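Local structure of pyruvate kinase 1 (Trypanosoma brucei brucei, 4KCT) at residues Q298-M303 against P307-A312; V328-E333 against N341-Y346; L462-A465 against K469-S472. The protein catalyses phosphoryl transfer from phosphoenolpyruvate to ADP, the pyruvate- and ATP-forming last step of glycolysis, and has an intrinsic oxaloacetate decarboxylase activity. All blocks are in the same frame, centred on the assembly; numbering follows the deposited sequence. Where two conformers were deposited one is given.

Contacts 1 and 2 belong to the TIM barrel domain, their centres about 9 Å apart, whereas contact 3 sits in the alpha/beta domain with its centre about 35 Å from that of contact 1 and shares no element with either. Helix 311-323, which contact 1 enters, is followed in the chain by strand 327-330 of contact 2. All the touching residues of contact 2 are buried; its contacts are apolar packing, with no hydrogen bond across. Contact 1 is partly buried and adds a water bridge; contact 3, also partly buried, has direct backbone hydrogen bonds. The first two join where Leu300 N lies 3.1 Å from Glu333 OE2, a probable hydrogen bond, and Leu300 CD1 packs against Val343 CG2 at 3.6 Å.

Contact 1: Q298-M303 against P307-A312; sequences QMLESM and PRPTRA
Met303 and Leu300 close on Pro309 from the 298-303 segment, and this is the tight part of the contact. The Met303 side chain runs beside the proline ring and points the same way: SD is 3.6 Å from Pro309 CD, and Met303 CG is equally near Arg308 C. A bend at its last torsion (chi3 70°) then brings CE to 3.2 Å from Pro307 O, a close methyl-to-carbonyl approach. Leu300 reaches the same ring with one branch, CD2 lying 3.7 Å from Pro309 CB. Behind it, Leu300 also packs on Leu330 and Met347, so this flank continues into the layer between strand 327-330 and helix 340-356.

The Ser302 side is looser and wetter. Its hydroxyl stands 3.5 Å from Thr310 CG2 and is too far from Arg308 O for direct bonding, so a water fills the gap, donating to Ser302 OG at 2.6 Å and to Arg308 O at 2.7 Å. The chi1 of 72° places OG between the backbone N and carbonyl carbon of Ser302, where it also hydrogen-bonds Glu313 OE1. That carboxylate oxygen takes Thr310 N as well, while the Thr310 side chain caps a backbone N at the start of helix 311-323, an exchange consistent with a capping box. One residue on, Arg311 forms a salt bridge with Asp146 of the second subunit and hydrogen-bonds the carbonyls of its Arg263 and Gly264, both pyruvate-pocket residues there.

No direct hydrogen bond joins the two segments. The contact is therefore apolar on one flank and water-mediated on the other, with Glu313 joining Ser302 and Thr310 as well, which ties the polar flank to the beginning of a helix that faces the neighbouring active site.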
loop_
_atom_site.group_PDB
_atom_site.type_symbol
_atom_site.label_atom_id
_atom_site.label_comp_id
_atom_site.label_asym_id
_atom_site.label_seq_id
_atom_site.Cartn_x
_atom_site.Cartn_y
_atom_site.Cartn_z
ATOM N N GLN A 298 -30.263 16.236 14.457
ATOM C CA GLN A 298 -31.094 15.887 13.301
ATOM C C GLN A 298 -30.757 14.576 12.618
ATOM O O GLN A 298 -31.230 14.324 11.494
ATOM C CB GLN A 298 -31.147 17.033 12.287
ATOM C CG GLN A 298 -31.836 18.296 12.831
ATOM C CD GLN A 298 -31.971 19.379 11.759
ATOM O OE1 GLN A 298 -31.117 19.502 10.892
ATOM N NE2 GLN A 298 -33.146 20.012 11.701
ATOM N N MET A 299 -30.184 13.642 13.371
ATOM C CA MET A 299 -29.816 12.379 12.769
ATOM C C MET A 299 -31.032 11.581 12.322
ATOM O O MET A 299 -30.999 10.959 11.284
ATOM C CB MET A 299 -28.924 11.556 13.704
ATOM C CG MET A 299 -27.692 12.350 14.152
ATOM S SD MET A 299 -26.304 11.261 14.508
ATOM C CE MET A 299 -25.755 10.796 12.871
ATOM N N LEU A 300 -32.096 11.578 13.141
ATOM C CA LEU A 300 -33.315 10.845 12.811
ATOM C C LEU A 300 -34.530 11.759 13.033
ATOM O O LEU A 300 -35.587 11.308 13.466
ATOM C CB LEU A 300 -33.438 9.573 13.687
ATOM C CG LEU A 300 -32.443 8.431 13.358
ATOM C CD1 LEU A 300 -32.546 7.330 14.420
ATOM C CD2 LEU A 300 -32.728 7.847 11.967
ATOM N N GLU A 301 -34.387 13.005 12.606
ATOM C CA GLU A 301 -35.292 14.087 12.967
ATOM C C GLU A 301 -36.776 13.760 12.672
ATOM O O GLU A 301 -37.662 14.046 13.473
ATOM C CB GLU A 301 -34.873 15.358 12.218
ATOM C CG GLU A 301 -35.633 16.609 12.619
ATOM C CD GLU A 301 -35.426 16.976 14.071
ATOM O OE1 GLU A 301 -36.237 17.769 14.597
ATOM O OE2 GLU A 301 -34.440 16.515 14.678
ATOM N N SER A 302 -37.043 13.227 11.495
ATOM C CA SER A 302 -38.433 13.051 11.073
ATOM C C SER A 302 -39.151 12.056 11.998
ATOM O O SER A 302 -40.390 12.030 12.054
ATOM C CB SER A 302 -38.496 12.554 9.643
ATOM O OG SER A 302 -38.069 11.197 9.562
ATOM N N MET A 303 -38.383 11.243 12.732
ATOM C CA MET A 303 -39.007 10.329 13.721
ATOM C C MET A 303 -39.498 11.038 14.988
ATOM O O MET A 303 -40.091 10.406 15.861
ATOM C CB MET A 303 -38.089 9.151 14.091
ATOM C CG MET A 303 -37.868 8.160 12.956
ATOM S SD MET A 303 -37.283 6.530 13.506
ATOM C CE MET A 303 -38.741 5.896 14.320
ATOM N N PRO A 307 -43.229 7.254 12.462
ATOM C CA PRO A 307 -42.828 6.016 13.090
ATOM C C PRO A 307 -41.620 5.356 12.381
ATOM O O PRO A 307 -41.099 4.355 12.860
ATOM C CB PRO A 307 -44.093 5.123 12.953
ATOM C CG PRO A 307 -44.806 5.675 11.780
ATOM C CD PRO A 307 -44.551 7.160 11.805
ATOM N N ARG A 308 -41.214 5.905 11.237
ATOM C CA ARG A 308 -40.031 5.397 10.505
ATOM C C ARG A 308 -39.214 6.586 10.046
ATOM O O ARG A 308 -39.758 7.667 9.853
ATOM C CB ARG A 308 -40.475 4.583 9.267
ATOM C CG ARG A 308 -41.237 3.302 9.590
ATOM C CD ARG A 308 -41.673 2.572 8.311
ATOM N NE ARG A 308 -40.891 3.005 7.145
ATOM C CZ ARG A 308 -40.189 2.189 6.355
ATOM N NH1 ARG A 308 -40.163 0.880 6.589
ATOM N NH2 ARG A 308 -39.493 2.689 5.343
ATOM N N PRO A 309 -37.910 6.383 9.825
ATOM C CA PRO A 309 -37.046 7.502 9.422
ATOM C C PRO A 309 -37.051 7.647 7.888
ATOM O O PRO A 309 -37.536 6.759 7.185
ATOM C CB PRO A 309 -35.661 7.044 9.905
ATOM C CG PRO A 309 -35.722 5.550 9.741
ATOM C CD PRO A 309 -37.123 5.184 10.186
ATOM N N THR A 310 -36.551 8.764 7.378
ATOM C CA THR A 310 -36.413 8.917 5.927
ATOM C C THR A 310 -35.145 8.179 5.481
ATOM O O THR A 310 -34.319 7.786 6.304
ATOM C CB THR A 310 -36.270 10.394 5.511
ATOM O OG1 THR A 310 -35.003 10.891 5.984
ATOM C CG2 THR A 310 -37.424 11.261 6.119
ATOM N N ARG A 311 -34.968 8.036 4.173
ATOM C CA ARG A 311 -33.804 7.311 3.668
ATOM C C ARG A 311 -32.510 8.079 3.977
ATOM O O ARG A 311 -31.467 7.468 4.232
ATOM C CB ARG A 311 -33.940 7.043 2.162
ATOM C CG ARG A 311 -35.239 6.367 1.772
ATOM C CD ARG A 311 -35.418 5.018 2.480
ATOM N NE ARG A 311 -36.671 4.328 2.071
ATOM C CZ ARG A 311 -37.857 4.522 2.650
ATOM N NH1 ARG A 311 -37.997 5.485 3.575
ATOM N NH2 ARG A 311 -38.943 3.889 2.195
ATOM N N ALA A 312 -32.583 9.403 3.956
ATOM C CA ALA A 312 -31.390 10.257 4.244
ATOM C C ALA A 312 -30.974 10.084 5.689
ATOM O O ALA A 312 -29.789 10.109 6.009
ATOM C CB ALA A 312 -31.712 11.736 3.991
HETATM O O HOH W 1 -39.918 9.816 8.284
#

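Contact 2: V328-E333 against N341-Y346; sequences VMLSGE and NEVVQY
Strand end and helix stand one side-chain layer apart, with CA atoms 8.1 Å apart for Leu330 and Val344 and 7.0 Å for Glu333 and Val343, and no hydrogen bond crosses between them. Leu330 fills the gap with its two branches. CD2 meets Val343 CG2 tip to tip at 4.0 Å, whereas CD1 slants across Val344 and comes to 3.6 Å from its CG2. Val343 points CG2 at both neighbours because that methyl is anti to its backbone N (chi1 68° for CG1); Glu333 CB is again 4.0 Å from it. Beyond CB, a bend at chi2 (100°) turns the Glu333 carboxylate back over its own segment, where OE1 accepts Ser331 N at 2.8 Å, met from 36° above the carboxylate plane.

Val344 also packs on Cys26 and Leu41, and the backbone of Leu330 is hydrogen-bonded to Val25 and Thr27 of the first barrel strand. Met329, next to Leu330 on the strand, touches the bound pyruvate. Packing of strand 327-330 under helix 340-356 is the eighth beta-alpha unit of a TIM barrel, the one that closes the ring against its first strand.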
loop_
_atom_site.group_PDB
_atom_site.type_symbol
_atom_site.label_atom_id
_atom_site.label_comp_id
_atom_site.label_asym_id
_atom_site.label_seq_id
_atom_site.Cartn_x
_atom_site.Cartn_y
_atom_site.Cartn_z
ATOM N N VAL A 328 -23.554 8.318 18.549
ATOM C CA VAL A 328 -24.489 9.139 17.855
ATOM C C VAL A 328 -25.546 9.613 18.847
ATOM O O VAL A 328 -25.720 9.034 19.918
ATOM C CB VAL A 328 -25.167 8.354 16.691
ATOM C CG1 VAL A 328 -24.169 8.195 15.535
ATOM C CG2 VAL A 328 -25.598 6.972 17.157
ATOM N N MET A 329 -26.178 10.726 18.542
ATOM C CA MET A 329 -26.966 11.395 19.553
ATOM C C MET A 329 -28.357 11.703 19.036
ATOM O O MET A 329 -28.565 11.862 17.812
ATOM C CB MET A 329 -26.288 12.675 19.996
ATOM C CG MET A 329 -27.032 13.385 21.116
ATOM S SD MET A 329 -25.994 14.680 21.798
ATOM C CE MET A 329 -26.899 16.136 21.231
ATOM N N LEU A 330 -29.317 11.679 19.953
ATOM C CA LEU A 330 -30.693 12.079 19.668
ATOM C C LEU A 330 -31.071 13.279 20.549
ATOM O O LEU A 330 -30.666 13.366 21.733
ATOM C CB LEU A 330 -31.648 10.877 19.912
ATOM C CG LEU A 330 -31.364 9.652 19.024
ATOM C CD1 LEU A 330 -32.070 8.419 19.591
ATOM C CD2 LEU A 330 -31.806 9.901 17.578
ATOM N N SER A 331 -31.799 14.224 19.960
ATOM C CA SER A 331 -32.201 15.426 20.683
ATOM C C SER A 331 -33.707 15.470 20.830
ATOM O O SER A 331 -34.271 14.682 21.616
ATOM C CB SER A 331 -31.644 16.674 19.997
ATOM O OG SER A 331 -30.222 16.624 20.076
ATOM N N GLY A 332 -34.375 16.258 19.989
ATOM C CA GLY A 332 -35.853 16.343 20.053
ATOM C C GLY A 332 -36.534 14.991 19.791
ATOM O O GLY A 332 -37.617 14.708 20.337
ATOM N N GLU A 333 -35.888 14.129 18.996
ATOM C CA GLU A 333 -36.435 12.761 18.745
ATOM C C GLU A 333 -36.818 12.025 20.042
ATOM O O GLU A 333 -37.780 11.233 20.064
ATOM C CB GLU A 333 -35.433 11.905 17.941
ATOM C CG GLU A 333 -34.997 12.508 16.593
ATOM C CD GLU A 333 -33.623 13.199 16.662
ATOM O OE1 GLU A 333 -33.382 13.978 17.606
ATOM O OE2 GLU A 333 -32.816 13.031 15.728
ATOM N N ASN A 341 -38.920 5.320 21.991
ATOM C CA ASN A 341 -38.335 3.958 21.990
ATOM C C ASN A 341 -38.008 3.469 20.580
ATOM O O ASN A 341 -36.947 2.902 20.352
ATOM C CB ASN A 341 -39.246 2.953 22.695
ATOM C CG ASN A 341 -39.480 3.314 24.143
ATOM O OD1 ASN A 341 -38.579 3.806 24.810
ATOM N ND2 ASN A 341 -40.744 3.226 24.590
ATOM N N GLU A 342 -38.906 3.718 19.630
ATOM C CA GLU A 342 -38.719 3.207 18.271
ATOM C C GLU A 342 -37.507 3.914 17.608
ATOM O O GLU A 342 -36.824 3.313 16.791
ATOM C CB GLU A 342 -39.969 3.435 17.408
ATOM C CG GLU A 342 -41.166 2.558 17.796
ATOM C CD GLU A 342 -41.971 3.138 18.958
ATOM O OE1 GLU A 342 -41.640 4.224 19.463
ATOM O OE2 GLU A 342 -42.900 2.454 19.431
ATOM N N VAL A 343 -37.345 5.211 17.864
ATOM C CA VAL A 343 -36.222 5.946 17.268
ATOM C C VAL A 343 -34.873 5.412 17.786
ATOM O O VAL A 343 -33.962 5.144 16.994
ATOM C CB VAL A 343 -36.348 7.499 17.397
ATOM C CG1 VAL A 343 -36.219 7.953 18.831
ATOM C CG2 VAL A 343 -35.277 8.194 16.554
ATOM N N VAL A 344 -34.809 5.104 19.080
ATOM C CA VAL A 344 -33.586 4.526 19.647
ATOM C C VAL A 344 -33.335 3.122 19.092
ATOM O O VAL A 344 -32.211 2.776 18.743
ATOM C CB VAL A 344 -33.616 4.507 21.177
ATOM C CG1 VAL A 344 -32.460 3.658 21.724
ATOM C CG2 VAL A 344 -33.570 5.954 21.724
ATOM N N GLN A 345 -34.397 2.334 18.969
ATOM C CA GLN A 345 -34.278 1.004 18.381
ATOM C C GLN A 345 -33.801 1.034 16.922
ATOM O O GLN A 345 -32.937 0.250 16.544
ATOM C CB GLN A 345 -35.609 0.228 18.512
ATOM C CG GLN A 345 -35.927 -0.169 19.964
ATOM C CD GLN A 345 -37.404 -0.513 20.163
ATOM O OE1 GLN A 345 -38.112 -0.759 19.203
ATOM N NE2 GLN A 345 -37.881 -0.432 21.402
ATOM N N TYR A 346 -34.340 1.956 16.109
ATOM C CA TYR A 346 -33.831 2.135 14.730
ATOM C C TYR A 346 -32.371 2.528 14.757
ATOM O O TYR A 346 -31.573 2.017 13.968
ATOM C CB TYR A 346 -34.614 3.204 13.963
ATOM C CG TYR A 346 -35.664 2.662 13.050
ATOM C CD1 TYR A 346 -35.320 2.028 11.868
ATOM C CD2 TYR A 346 -37.018 2.746 13.389
ATOM C CE1 TYR A 346 -36.292 1.507 11.034
ATOM C CE2 TYR A 346 -37.990 2.209 12.573
ATOM C CZ TYR A 346 -37.626 1.636 11.374
ATOM O OH TYR A 346 -38.590 1.096 10.566
#

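Contact 3: L462-A465 against K469-S472; sequences LDFA and KYAS
The Tyr470 ring offers its edge to the helix. Phe464 CE2 lies close to the tyrosine plane, 3.8 Å from Tyr470 CE2, and Ala465 CA comes up to the same rim. The two aromatic side chains cross at a slant; Phe464 is carried there with CG anti to its backbone N (chi1 -179°). Other neighbours extend the cluster: Phe464 packs on Ile420 and Val441, Tyr470 meets His19 with the rings edge-to-face, and both rings touch Val439.

Beside the rings, Ala465 O receives the chain as it leaves helix 455-467. Tyr470 N donates to Ala465 O at 2.9 Å, with a bent N-H...O angle of 135°. Ala471 N adds a weak bond at 3.3 Å. Lys469 N is near the same oxygen but badly angled, so it is not counted as a donor. With the positive phi of Lys469 (63°) and two bonds back into the last turn, of which Tyr470 N to Ala465 O is one, the helix ends in a Schellman motif.

The chemistry thus divides by position. One carbonyl at the helix end gathers a short but bent backbone bond and a weak longer one, while the aromatic pair packs the turn against strands 419-423 and 438-442, where the chain turns toward strand 476-481.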
loop_
_atom_site.group_PDB
_atom_site.type_symbol
_atom_site.label_atom_id
_atom_site.label_comp_id
_atom_site.label_asym_id
_atom_site.label_seq_id
_atom_site.Cartn_x
_atom_site.Cartn_y
_atom_site.Cartn_z
ATOM N N LEU A 462 -14.179 -12.532 33.169
ATOM C CA LEU A 462 -14.403 -13.751 32.370
ATOM C C LEU A 462 -15.778 -14.386 32.655
ATOM O O LEU A 462 -16.444 -14.897 31.745
ATOM C CB LEU A 462 -13.280 -14.765 32.621
ATOM C CG LEU A 462 -11.889 -14.348 32.095
ATOM C CD1 LEU A 462 -10.814 -15.392 32.420
ATOM C CD2 LEU A 462 -11.909 -14.027 30.606
ATOM N N ASP A 463 -16.220 -14.312 33.902
ATOM C CA ASP A 463 -17.574 -14.776 34.261
ATOM C C ASP A 463 -18.619 -13.912 33.594
ATOM O O ASP A 463 -19.631 -14.413 33.086
ATOM C CB ASP A 463 -17.779 -14.732 35.771
ATOM C CG ASP A 463 -17.096 -15.891 36.492
ATOM O OD1 ASP A 463 -16.624 -16.841 35.818
ATOM O OD2 ASP A 463 -16.908 -15.785 37.715
ATOM N N PHE A 464 -18.360 -12.609 33.564
ATOM C CA PHE A 464 -19.253 -11.685 32.893
ATOM C C PHE A 464 -19.340 -11.972 31.398
ATOM O O PHE A 464 -20.433 -12.018 30.839
ATOM C CB PHE A 464 -18.839 -10.241 33.169
ATOM C CG PHE A 464 -19.721 -9.218 32.528
ATOM C CD1 PHE A 464 -20.862 -8.745 33.191
ATOM C CD2 PHE A 464 -19.335 -8.603 31.342
ATOM C CE1 PHE A 464 -21.624 -7.706 32.653
ATOM C CE2 PHE A 464 -20.101 -7.582 30.789
ATOM C CZ PHE A 464 -21.255 -7.139 31.442
ATOM N N ALA A 465 -18.199 -12.200 30.748
ATOM C CA ALA A 465 -18.209 -12.556 29.322
ATOM C C ALA A 465 -19.100 -13.772 29.039
ATOM O O ALA A 465 -19.772 -13.827 28.006
ATOM C CB ALA A 465 -16.786 -12.818 28.805
ATOM N N LYS A 469 -22.947 -13.749 27.337
ATOM C CA LYS A 469 -22.857 -14.420 26.037
ATOM C C LYS A 469 -21.997 -13.685 25.004
ATOM O O LYS A 469 -22.233 -13.796 23.811
ATOM C CB LYS A 469 -24.254 -14.724 25.474
ATOM C CG LYS A 469 -24.999 -15.774 26.297
ATOM C CD LYS A 469 -26.429 -15.960 25.824
ATOM C CE LYS A 469 -27.403 -15.178 26.692
ATOM N NZ LYS A 469 -28.805 -15.643 26.496
ATOM N N TYR A 470 -20.929 -13.052 25.464
ATOM C CA TYR A 470 -19.876 -12.568 24.562
ATOM C C TYR A 470 -18.969 -13.700 24.095
ATOM O O TYR A 470 -18.485 -13.707 22.955
ATOM C CB TYR A 470 -19.052 -11.471 25.242
ATOM C CG TYR A 470 -19.869 -10.242 25.579
ATOM C CD1 TYR A 470 -20.624 -9.602 24.607
ATOM C CD2 TYR A 470 -19.981 -9.784 26.891
ATOM C CE1 TYR A 470 -21.351 -8.448 24.903
ATOM C CE2 TYR A 470 -20.811 -8.712 27.211
ATOM C CZ TYR A 470 -21.458 -8.025 26.198
ATOM O OH TYR A 470 -22.244 -6.940 26.498
ATOM N N ALA A 471 -18.790 -14.692 24.952
ATOM C CA ALA A 471 -17.894 -15.784 24.653
ATOM C C ALA A 471 -18.278 -16.981 25.520
ATOM O O ALA A 471 -18.882 -16.823 26.572
ATOM C CB ALA A 471 -16.452 -15.357 24.932
ATOM N N SER A 472 -17.939 -18.177 25.075
ATOM C CA SER A 472 -18.130 -19.332 25.921
ATOM C C SER A 472 -16.889 -20.173 26.107
ATOM O O SER A 472 -15.835 -19.896 25.540
ATOM C CB SER A 472 -19.296 -20.185 25.447
ATOM O OG SER A 472 -19.508 -20.061 24.065
#